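Long-range contacts in Serine/threonine-protein kinase Tel1 (Chaetomium thermophilum, PDB 6SKY), which probably acts as a DNA damage sensor, using ATP to phosphorylate serine or threonine followed by glutamine in proteins of the checkpoint response: residues I2646-K2650 against E2774-L2780; L2429-Q2433 against I2621-V2625; A2628-L2632 against S2834-I2838. One frame throughout, in Å; residues are numbered along the deposited sequence.

Contact 1 of 3, residues I2646-K2650 against E2774-L2780; sequences IRTYK and EVVHIDL. With AGS (phosphothiophosphoric acid-adenylate ester), chain C.
R2647 and Y2649, in the loop before strand 2651-2655, run in the same direction as V2776 and I2778 on and just after strand 2775-2777, with CA atoms 5.7 Å apart for R2647 and V2776 and 7.7 Å apart for Y2649 and I2778, and side chains make the link. At the wider end Y2649 fills the gap. Its CG sits between the backbone N and the carbonyl carbon (chi1 70°), which swings the ring across the side chain of I2778. CG2 of I2778 then stands 4.0 Å from the ring centroid of Y2649 and 10° off the ring normal, a CH-pi contact over the face. The hydroxyl reaches further: the backbone N of D2779 donates to OH of Y2649 over 2.9 Å, nearly straight at 170°. The other branch of I2778 leads off to the nucleotide, where CD1 lies 3.4 Å from N7 of the adenine of AGS. At the narrower end the R2647 chain bends twice, laying one face of its guanidinium over CG2 of V2776. Its edge turns to E2774 in a salt bridge whose hydrogen bond, NH2 of R2647 to OE2 of E2774, is weak at 3.3 Å; D2769 is the stronger partner of NH2. D2779 also pairs with R2856, and with N2765 it holds the magnesium ion. The sequence Asp-Leu-Gly starting at D2779 corresponds to the DFG motif of protein kinases, with leucine for phenylalanine as in ATM; Y2649 thus bonds to the backbone of the metal-binding aspartate, while the preceding I2778 touches the adenine.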
loop_
_atom_site.group_PDB
_atom_site.type_symbol
_atom_site.label_atom_id
_atom_site.label_comp_id
_atom_site.label_asym_id
_atom_site.label_seq_id
_atom_site.Cartn_x
_atom_site.Cartn_y
_atom_site.Cartn_z
ATOM N N ILE A 2646 -0.344 -22.828 18.637
ATOM C CA ILE A 2646 0.537 -23.618 19.476
ATOM C C ILE A 2646 -0.268 -24.721 20.137
ATOM O O ILE A 2646 -1.490 -24.655 20.250
ATOM C CB ILE A 2646 1.272 -22.771 20.532
ATOM C CG1 ILE A 2646 0.329 -22.378 21.654
ATOM C CG2 ILE A 2646 1.870 -21.545 19.899
ATOM C CD1 ILE A 2646 1.042 -22.012 22.908
ATOM N N ARG A 2647 0.443 -25.762 20.544
ATOM C CA ARG A 2647 -0.132 -26.860 21.298
ATOM C C ARG A 2647 -0.011 -26.551 22.780
ATOM O O ARG A 2647 1.051 -26.140 23.249
ATOM C CB ARG A 2647 0.585 -28.166 20.967
ATOM C CG ARG A 2647 0.284 -28.717 19.597
ATOM C CD ARG A 2647 -0.964 -29.562 19.628
ATOM N NE ARG A 2647 -0.884 -30.568 20.678
ATOM C CZ ARG A 2647 -0.356 -31.774 20.518
ATOM N NH1 ARG A 2647 -0.318 -32.615 21.536
ATOM N NH2 ARG A 2647 0.131 -32.138 19.348
ATOM N N THR A 2648 -1.093 -26.748 23.510
ATOM C CA THR A 2648 -1.144 -26.417 24.922
ATOM C C THR A 2648 -1.063 -27.674 25.775
ATOM O O THR A 2648 -1.293 -28.789 25.308
ATOM C CB THR A 2648 -2.428 -25.654 25.244
ATOM O OG1 THR A 2648 -3.550 -26.377 24.736
ATOM C CG2 THR A 2648 -2.408 -24.291 24.604
ATOM N N TYR A 2649 -0.702 -27.482 27.035
ATOM C CA TYR A 2649 -0.823 -28.525 28.038
ATOM C C TYR A 2649 -1.378 -27.872 29.292
ATOM O O TYR A 2649 -1.753 -26.700 29.284
ATOM C CB TYR A 2649 0.506 -29.265 28.247
ATOM C CG TYR A 2649 1.619 -28.516 28.930
ATOM C CD1 TYR A 2649 2.281 -29.074 29.999
ATOM C CD2 TYR A 2649 2.041 -27.286 28.483
ATOM C CE1 TYR A 2649 3.298 -28.422 30.621
ATOM C CE2 TYR A 2649 3.060 -26.625 29.105
ATOM C CZ TYR A 2649 3.685 -27.200 30.172
ATOM O OH TYR A 2649 4.711 -26.553 30.806
ATOM N N LYS A 2650 -1.468 -28.626 30.375
ATOM C CA LYS A 2650 -2.131 -28.151 31.578
ATOM C C LYS A 2650 -1.189 -28.253 32.759
ATOM O O LYS A 2650 -0.719 -29.342 33.084
ATOM C CB LYS A 2650 -3.405 -28.940 31.847
ATOM C CG LYS A 2650 -4.055 -28.577 33.141
ATOM C CD LYS A 2650 -5.488 -28.218 32.940
ATOM C CE LYS A 2650 -6.175 -28.063 34.262
ATOM N NZ LYS A 2650 -7.638 -28.248 34.117
ATOM N N GLU A 2774 3.883 -32.456 14.957
ATOM C CA GLU A 2774 4.108 -31.115 15.459
ATOM C C GLU A 2774 4.904 -31.121 16.753
ATOM O O GLU A 2774 5.023 -32.137 17.430
ATOM C CB GLU A 2774 2.787 -30.400 15.662
ATOM C CG GLU A 2774 1.700 -31.241 16.174
ATOM C CD GLU A 2774 0.371 -30.750 15.690
ATOM O OE1 GLU A 2774 0.360 -29.946 14.740
ATOM O OE2 GLU A 2774 -0.664 -31.160 16.249
ATOM N N VAL A 2775 5.462 -29.961 17.079
ATOM C CA VAL A 2775 6.286 -29.775 18.263
ATOM C C VAL A 2775 5.445 -29.163 19.367
ATOM O O VAL A 2775 4.505 -28.405 19.120
ATOM C CB VAL A 2775 7.519 -28.900 17.962
ATOM C CG1 VAL A 2775 8.224 -29.418 16.763
ATOM C CG2 VAL A 2775 7.116 -27.478 17.734
ATOM N N VAL A 2776 5.777 -29.512 20.601
ATOM C CA VAL A 2776 5.132 -28.975 21.788
ATOM C C VAL A 2776 6.213 -28.345 22.644
ATOM O O VAL A 2776 7.241 -28.968 22.904
ATOM C CB VAL A 2776 4.374 -30.060 22.572
ATOM C CG1 VAL A 2776 3.428 -29.441 23.572
ATOM C CG2 VAL A 2776 3.629 -30.974 21.632
ATOM N N HIS A 2777 5.994 -27.112 23.064
ATOM C CA HIS A 2777 6.913 -26.423 23.950
ATOM C C HIS A 2777 6.320 -26.389 25.346
ATOM O O HIS A 2777 5.170 -25.987 25.530
ATOM C CB HIS A 2777 7.206 -25.018 23.441
ATOM C CG HIS A 2777 8.191 -24.985 22.318
ATOM N ND1 HIS A 2777 9.425 -24.389 22.428
ATOM C CD2 HIS A 2777 8.131 -25.493 21.069
ATOM C CE1 HIS A 2777 10.080 -24.525 21.294
ATOM N NE2 HIS A 2777 9.317 -25.191 20.452
ATOM N N ILE A 2778 7.097 -26.847 26.317
ATOM C CA ILE A 2778 6.687 -26.915 27.704
ATOM C C ILE A 2778 7.648 -26.052 28.504
ATOM O O ILE A 2778 8.625 -25.537 27.975
ATOM C CB ILE A 2778 6.667 -28.361 28.223
ATOM C CG1 ILE A 2778 8.054 -28.967 28.149
ATOM C CG2 ILE A 2778 5.750 -29.199 27.392
ATOM C CD1 ILE A 2778 8.100 -30.372 28.537
ATOM N N ASP A 2779 7.348 -25.875 29.790
ATOM C CA ASP A 2779 8.253 -25.200 30.718
ATOM C C ASP A 2779 8.494 -23.754 30.277
ATOM O O ASP A 2779 9.616 -23.320 30.038
ATOM C CB ASP A 2779 9.556 -26.001 30.825
ATOM C CG ASP A 2779 10.430 -25.600 31.999
ATOM O OD1 ASP A 2779 10.688 -24.396 32.205
ATOM O OD2 ASP A 2779 10.900 -26.517 32.706
ATOM N N LEU A 2780 7.401 -23.002 30.183
ATOM C CA LEU A 2780 7.395 -21.691 29.549
ATOM C C LEU A 2780 7.572 -20.552 30.543
ATOM O O LEU A 2780 7.058 -19.457 30.321
ATOM C CB LEU A 2780 6.100 -21.495 28.762
ATOM C CG LEU A 2780 5.792 -22.438 27.606
ATOM C CD1 LEU A 2780 4.440 -22.125 27.058
ATOM C CD2 LEU A 2780 6.817 -22.306 26.526
HETATM P PG AGS C . 16.428 -30.518 33.828
HETATM S S1G AGS C . 17.311 -30.059 32.153
HETATM O O2G AGS C . 15.347 -29.460 34.175
HETATM O O3G AGS C . 17.476 -30.573 34.973
HETATM P PB AGS C . 14.407 -32.051 32.917
HETATM O O1B AGS C . 14.319 -31.009 31.877
HETATM O O2B AGS C . 14.415 -33.488 32.403
HETATM O O3B AGS C . 15.740 -31.904 33.732
HETATM P PA AGS C . 12.183 -33.111 34.113
HETATM O O1A AGS C . 12.578 -33.902 35.283
HETATM O O2A AGS C . 10.783 -32.505 34.194
HETATM O O3A AGS C . 13.172 -31.907 33.881
HETATM O "O5'" AGS C . 12.317 -34.044 32.862
HETATM C "C5'" AGS C . 11.468 -35.195 32.770
HETATM C "C4'" AGS C . 11.517 -35.751 31.374
HETATM O "O4'" AGS C . 10.181 -35.814 30.842
HETATM C "C3'" AGS C . 12.320 -34.936 30.369
HETATM O "O3'" AGS C . 12.897 -35.774 29.376
HETATM C "C2'" AGS C . 11.272 -33.994 29.781
HETATM O "O2'" AGS C . 11.579 -33.666 28.434
HETATM C "C1'" AGS C . 9.999 -34.838 29.835
HETATM N N9 AGS C . 8.810 -34.066 30.161
HETATM C C8 AGS C . 8.720 -33.027 31.043
HETATM N N7 AGS C . 7.519 -32.516 31.145
HETATM C C5 AGS C . 6.766 -33.278 30.271
HETATM C C6 AGS C . 5.407 -33.239 29.912
HETATM N N6 AGS C . 4.531 -32.370 30.417
HETATM N N1 AGS C . 4.974 -34.138 29.007
HETATM C C2 AGS C . 5.846 -35.011 28.499
HETATM N N3 AGS C . 7.147 -35.141 28.759
HETATM C C4 AGS C . 7.547 -34.237 29.657
#

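Contact 2 of 3, residues L2429-Q2433 against I2621-V2625; sequences LLMNQ and IMEQV
N2432 and I2621 make the nearest backbone approach, with 7.7 Å between their CA atoms, while L2429 and Q2624 stand 8.8 Å apart by the same measure. Side chains therefore have to span the gap, and they do so in different shapes. I2621 turns its CD1 toward N2432, and that one methyl does most of the apolar work: CD1 of I2621 lies 3.8 Å from CB of N2432 and 3.9 Å from CG of N2432, the two side chains sliding past each other in opposite directions. It also comes within 4.1 Å of NE2 of Q2433, whose side chain is folded at chi2 (83°) to bring its amide round to the contact. Q2624 does the reverse. With CG anti to the backbone N (chi1 178°) and the chain extended beyond, it reaches straight out until its amide group comes up against the amides of N2432 and Q2433 and near the backbone carbonyl of L2429. The Q2624 and Q2433 amides approach from opposite directions with their planes only 19° apart, whereas the N2432 amide is steeply tilted against that of Q2624. Outside the pair, OD1 of N2432 receives a weak hydrogen bond from H2467, and I2621 packs also on L2842 of helix 2832-2843. With just 186 Å² buried in all, two amide side chains beside one isoleucine methyl, with the Q2624 amide next to them, make a small, mainly polar junction between the FAT region and the kinase; within the two segments no charged side chain takes part, though R2617 one turn earlier makes a weak hydrogen bond to O of N2432.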
loop_
_atom_site.group_PDB
_atom_site.type_symbol
_atom_site.label_atom_id
_atom_site.label_comp_id
_atom_site.label_asym_id
_atom_site.label_seq_id
_atom_site.Cartn_x
_atom_site.Cartn_y
_atom_site.Cartn_z
ATOM N N LEU A 2429 -11.998 -18.104 33.021
ATOM C CA LEU A 2429 -10.590 -18.296 32.707
ATOM C C LEU A 2429 -9.690 -17.222 33.296
ATOM O O LEU A 2429 -8.484 -17.256 33.055
ATOM C CB LEU A 2429 -10.379 -18.351 31.195
ATOM C CG LEU A 2429 -10.820 -19.610 30.452
ATOM C CD1 LEU A 2429 -10.408 -19.532 28.995
ATOM C CD2 LEU A 2429 -10.243 -20.848 31.098
ATOM N N LEU A 2430 -10.235 -16.278 34.054
ATOM C CA LEU A 2430 -9.456 -15.227 34.697
ATOM C C LEU A 2430 -9.415 -15.408 36.206
ATOM O O LEU A 2430 -9.461 -14.438 36.952
ATOM C CB LEU A 2430 -10.017 -13.848 34.380
ATOM C CG LEU A 2430 -10.614 -13.557 33.014
ATOM C CD1 LEU A 2430 -11.030 -12.114 32.975
ATOM C CD2 LEU A 2430 -9.627 -13.865 31.919
ATOM N N MET A 2431 -9.346 -16.645 36.678
ATOM C CA MET A 2431 -9.305 -16.883 38.112
ATOM C C MET A 2431 -7.908 -16.751 38.694
ATOM O O MET A 2431 -7.773 -16.664 39.914
ATOM C CB MET A 2431 -9.866 -18.263 38.432
ATOM C CG MET A 2431 -11.368 -18.328 38.475
ATOM S SD MET A 2431 -12.056 -17.529 39.921
ATOM C CE MET A 2431 -11.202 -18.404 41.215
ATOM N N ASN A 2432 -6.870 -16.738 37.863
ATOM C CA ASN A 2432 -5.537 -16.465 38.378
ATOM C C ASN A 2432 -5.394 -15.014 38.802
ATOM O O ASN A 2432 -4.683 -14.722 39.763
ATOM C CB ASN A 2432 -4.488 -16.806 37.329
ATOM C CG ASN A 2432 -4.101 -18.255 37.347
ATOM O OD1 ASN A 2432 -3.918 -18.841 38.407
ATOM N ND2 ASN A 2432 -3.968 -18.847 36.170
ATOM N N GLN A 2433 -6.049 -14.100 38.094
ATOM C CA GLN A 2433 -5.993 -12.684 38.413
ATOM C C GLN A 2433 -7.024 -12.278 39.445
ATOM O O GLN A 2433 -6.807 -11.315 40.180
ATOM C CB GLN A 2433 -6.201 -11.847 37.152
ATOM C CG GLN A 2433 -5.019 -11.817 36.207
ATOM C CD GLN A 2433 -4.954 -13.016 35.294
ATOM O OE1 GLN A 2433 -5.898 -13.309 34.571
ATOM N NE2 GLN A 2433 -3.828 -13.713 35.315
ATOM N N ILE A 2621 0.904 -19.419 34.519
ATOM C CA ILE A 2621 0.578 -18.094 34.010
ATOM C C ILE A 2621 1.048 -17.939 32.574
ATOM O O ILE A 2621 0.318 -17.431 31.715
ATOM C CB ILE A 2621 1.192 -17.019 34.920
ATOM C CG1 ILE A 2621 0.490 -16.982 36.267
ATOM C CG2 ILE A 2621 1.088 -15.684 34.282
ATOM C CD1 ILE A 2621 -0.881 -16.446 36.188
ATOM N N MET A 2622 2.269 -18.371 32.279
ATOM C CA MET A 2622 2.765 -18.182 30.926
ATOM C C MET A 2622 2.087 -19.112 29.933
ATOM O O MET A 2622 1.887 -18.729 28.780
ATOM C CB MET A 2622 4.274 -18.355 30.886
ATOM C CG MET A 2622 5.012 -17.195 31.502
ATOM S SD MET A 2622 4.222 -15.613 31.153
ATOM C CE MET A 2622 4.553 -15.427 29.411
ATOM N N GLU A 2623 1.715 -20.318 30.347
ATOM C CA GLU A 2623 0.928 -21.172 29.469
ATOM C C GLU A 2623 -0.402 -20.518 29.129
ATOM O O GLU A 2623 -0.854 -20.573 27.980
ATOM C CB GLU A 2623 0.725 -22.534 30.124
ATOM C CG GLU A 2623 -0.119 -23.499 29.325
ATOM C CD GLU A 2623 0.501 -23.856 28.000
ATOM O OE1 GLU A 2623 1.729 -24.025 27.947
ATOM O OE2 GLU A 2623 -0.234 -23.960 27.004
ATOM N N GLN A 2624 -1.022 -19.853 30.104
ATOM C CA GLN A 2624 -2.279 -19.159 29.839
ATOM C C GLN A 2624 -2.090 -17.985 28.884
ATOM O O GLN A 2624 -2.912 -17.766 27.987
ATOM C CB GLN A 2624 -2.879 -18.684 31.152
ATOM C CG GLN A 2624 -4.155 -17.924 31.007
ATOM C CD GLN A 2624 -4.430 -17.064 32.206
ATOM O OE1 GLN A 2624 -5.531 -16.551 32.379
ATOM N NE2 GLN A 2624 -3.422 -16.892 33.043
ATOM N N VAL A 2625 -1.008 -17.229 29.055
ATOM C CA VAL A 2625 -0.737 -16.093 28.174
ATOM C C VAL A 2625 -0.507 -16.561 26.742
ATOM O O VAL A 2625 -1.033 -15.979 25.782
ATOM C CB VAL A 2625 0.461 -15.292 28.704
ATOM C CG1 VAL A 2625 1.051 -14.442 27.618
ATOM C CG2 VAL A 2625 0.034 -14.436 29.861
#

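Contact 3 of 3, residues A2628-L2632 against S2834-I2838; sequences AVSEL and SIQTI
L2632 and I2838 are the main bumps of this helix pair, each pointing toward the other helix. The two segments run nearly antiparallel, at 164°, with their axes 10.5 Å apart at closest approach. The small side chain of A2628 leaves a hollow that the tip of I2838 enters: CD1 of I2838 rests 3.7 Å from CB of A2628. CG2 of V2629 flanks the same methyl, and CD1 of L2632, 4.1 Å from CD1 of I2838, bounds it on the next turn. In return, L2632 keeps CG beside its backbone N (chi1 -69°) and then extends (chi2 -179°), which sets its fork astride S2834, both CD1 and CD2 of L2632 lying 3.7 Å from CB of S2834. CD1 of L2632 also presses obliquely on I2835, 3.8 Å from its CG1. Put in place of L2632, an alanine would lack the fork and is likely to open a gap between S2834, I2835 and I2838, leaving the tip of I2838 less confined. Helix 2816-2828 joins the core through L2828, which touches both V2629 and I2835. The closest contacts are all carbon on carbon, so this pairing within the kinase depends on matched shape and burial, not on directional bonds.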
loop_
_atom_site.group_PDB
_atom_site.type_symbol
_atom_site.label_atom_id
_atom_site.label_comp_id
_atom_site.label_asym_id
_atom_site.label_seq_id
_atom_site.Cartn_x
_atom_site.Cartn_y
_atom_site.Cartn_z
ATOM N N ALA A 2628 -3.724 -17.567 25.104
ATOM C CA ALA A 2628 -4.543 -16.425 24.707
ATOM C C ALA A 2628 -4.039 -15.785 23.418
ATOM O O ALA A 2628 -4.833 -15.442 22.531
ATOM C CB ALA A 2628 -4.587 -15.403 25.834
ATOM N N VAL A 2629 -2.725 -15.624 23.279
ATOM C CA VAL A 2629 -2.205 -15.043 22.042
ATOM C C VAL A 2629 -2.443 -15.978 20.854
ATOM O O VAL A 2629 -2.799 -15.536 19.749
ATOM C CB VAL A 2629 -0.721 -14.686 22.206
ATOM C CG1 VAL A 2629 -0.197 -14.057 20.954
ATOM C CG2 VAL A 2629 -0.541 -13.743 23.358
ATOM N N SER A 2630 -2.274 -17.283 21.053
ATOM C CA SER A 2630 -2.571 -18.205 19.966
ATOM C C SER A 2630 -4.044 -18.179 19.590
ATOM O O SER A 2630 -4.386 -18.413 18.429
ATOM C CB SER A 2630 -2.143 -19.612 20.343
ATOM O OG SER A 2630 -0.772 -19.617 20.659
ATOM N N GLU A 2631 -4.930 -17.919 20.546
ATOM C CA GLU A 2631 -6.329 -17.726 20.187
ATOM C C GLU A 2631 -6.523 -16.464 19.369
ATOM O O GLU A 2631 -7.406 -16.414 18.510
ATOM C CB GLU A 2631 -7.199 -17.670 21.437
ATOM C CG GLU A 2631 -7.483 -19.009 22.058
ATOM C CD GLU A 2631 -8.470 -19.818 21.250
ATOM O OE1 GLU A 2631 -9.134 -19.237 20.369
ATOM O OE2 GLU A 2631 -8.587 -21.037 21.496
ATOM N N LEU A 2632 -5.738 -15.424 19.645
ATOM C CA LEU A 2632 -5.772 -14.243 18.785
ATOM C C LEU A 2632 -5.418 -14.588 17.352
ATOM O O LEU A 2632 -5.936 -13.973 16.419
ATOM C CB LEU A 2632 -4.805 -13.177 19.283
ATOM C CG LEU A 2632 -5.106 -12.467 20.586
ATOM C CD1 LEU A 2632 -4.030 -11.457 20.827
ATOM C CD2 LEU A 2632 -6.444 -11.817 20.501
ATOM N N SER A 2834 -4.643 -6.088 21.488
ATOM C CA SER A 2834 -5.095 -7.226 22.281
ATOM C C SER A 2834 -3.954 -7.841 23.083
ATOM O O SER A 2834 -4.153 -8.283 24.219
ATOM C CB SER A 2834 -5.731 -8.261 21.371
ATOM O OG SER A 2834 -6.723 -7.670 20.559
ATOM N N ILE A 2835 -2.754 -7.885 22.515
ATOM C CA ILE A 2835 -1.621 -8.378 23.282
ATOM C C ILE A 2835 -1.291 -7.420 24.411
ATOM O O ILE A 2835 -0.897 -7.845 25.504
ATOM C CB ILE A 2835 -0.420 -8.611 22.354
ATOM C CG1 ILE A 2835 -0.780 -9.630 21.283
ATOM C CG2 ILE A 2835 0.767 -9.092 23.131
ATOM C CD1 ILE A 2835 0.298 -9.856 20.288
ATOM N N GLN A 2836 -1.465 -6.121 24.183
ATOM C CA GLN A 2836 -1.301 -5.148 25.254
ATOM C C GLN A 2836 -2.319 -5.377 26.360
ATOM O O GLN A 2836 -1.989 -5.276 27.542
ATOM C CB GLN A 2836 -1.430 -3.741 24.685
ATOM C CG GLN A 2836 -1.300 -2.625 25.698
ATOM C CD GLN A 2836 0.118 -2.434 26.179
ATOM O OE1 GLN A 2836 1.069 -2.860 25.525
ATOM N NE2 GLN A 2836 0.270 -1.792 27.328
ATOM N N THR A 2837 -3.560 -5.690 25.993
ATOM C CA THR A 2837 -4.592 -5.981 26.984
ATOM C C THR A 2837 -4.251 -7.212 27.812
ATOM O O THR A 2837 -4.439 -7.222 29.033
ATOM C CB THR A 2837 -5.931 -6.180 26.288
ATOM O OG1 THR A 2837 -6.288 -4.985 25.594
ATOM C CG2 THR A 2837 -6.994 -6.502 27.284
ATOM N N ILE A 2838 -3.765 -8.269 27.161
ATOM C CA ILE A 2838 -3.386 -9.482 27.881
ATOM C C ILE A 2838 -2.244 -9.199 28.851
ATOM O O ILE A 2838 -2.286 -9.591 30.024
ATOM C CB ILE A 2838 -3.019 -10.597 26.889
ATOM C CG1 ILE A 2838 -4.233 -10.984 26.061
ATOM C CG2 ILE A 2838 -2.502 -11.801 27.615
ATOM C CD1 ILE A 2838 -3.909 -11.909 24.945
#

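In the fold
Helix 2616-2632 is the common element: it supplies one segment each to contact 2 and contact 3, whose centres are 12 Å apart and which meet where V2625 packs on I2838. It also backs contact 1. E2623, in the 2621-2625 segment, touches T2648, Y2649 and L2780, while S2630, in the 2628-2632 segment, touches I2646. Contact 1 lies about 15 Å from contact 2 and 17 Å from contact 3, centre to centre. It alone of the three reaches the active site, through I2778 at the adenine and D2779, whose side chain is about 3 Å from magnesium. One helix thus touches the two segments that border the nucleotide site, the FAT junction and helix 2832-2843.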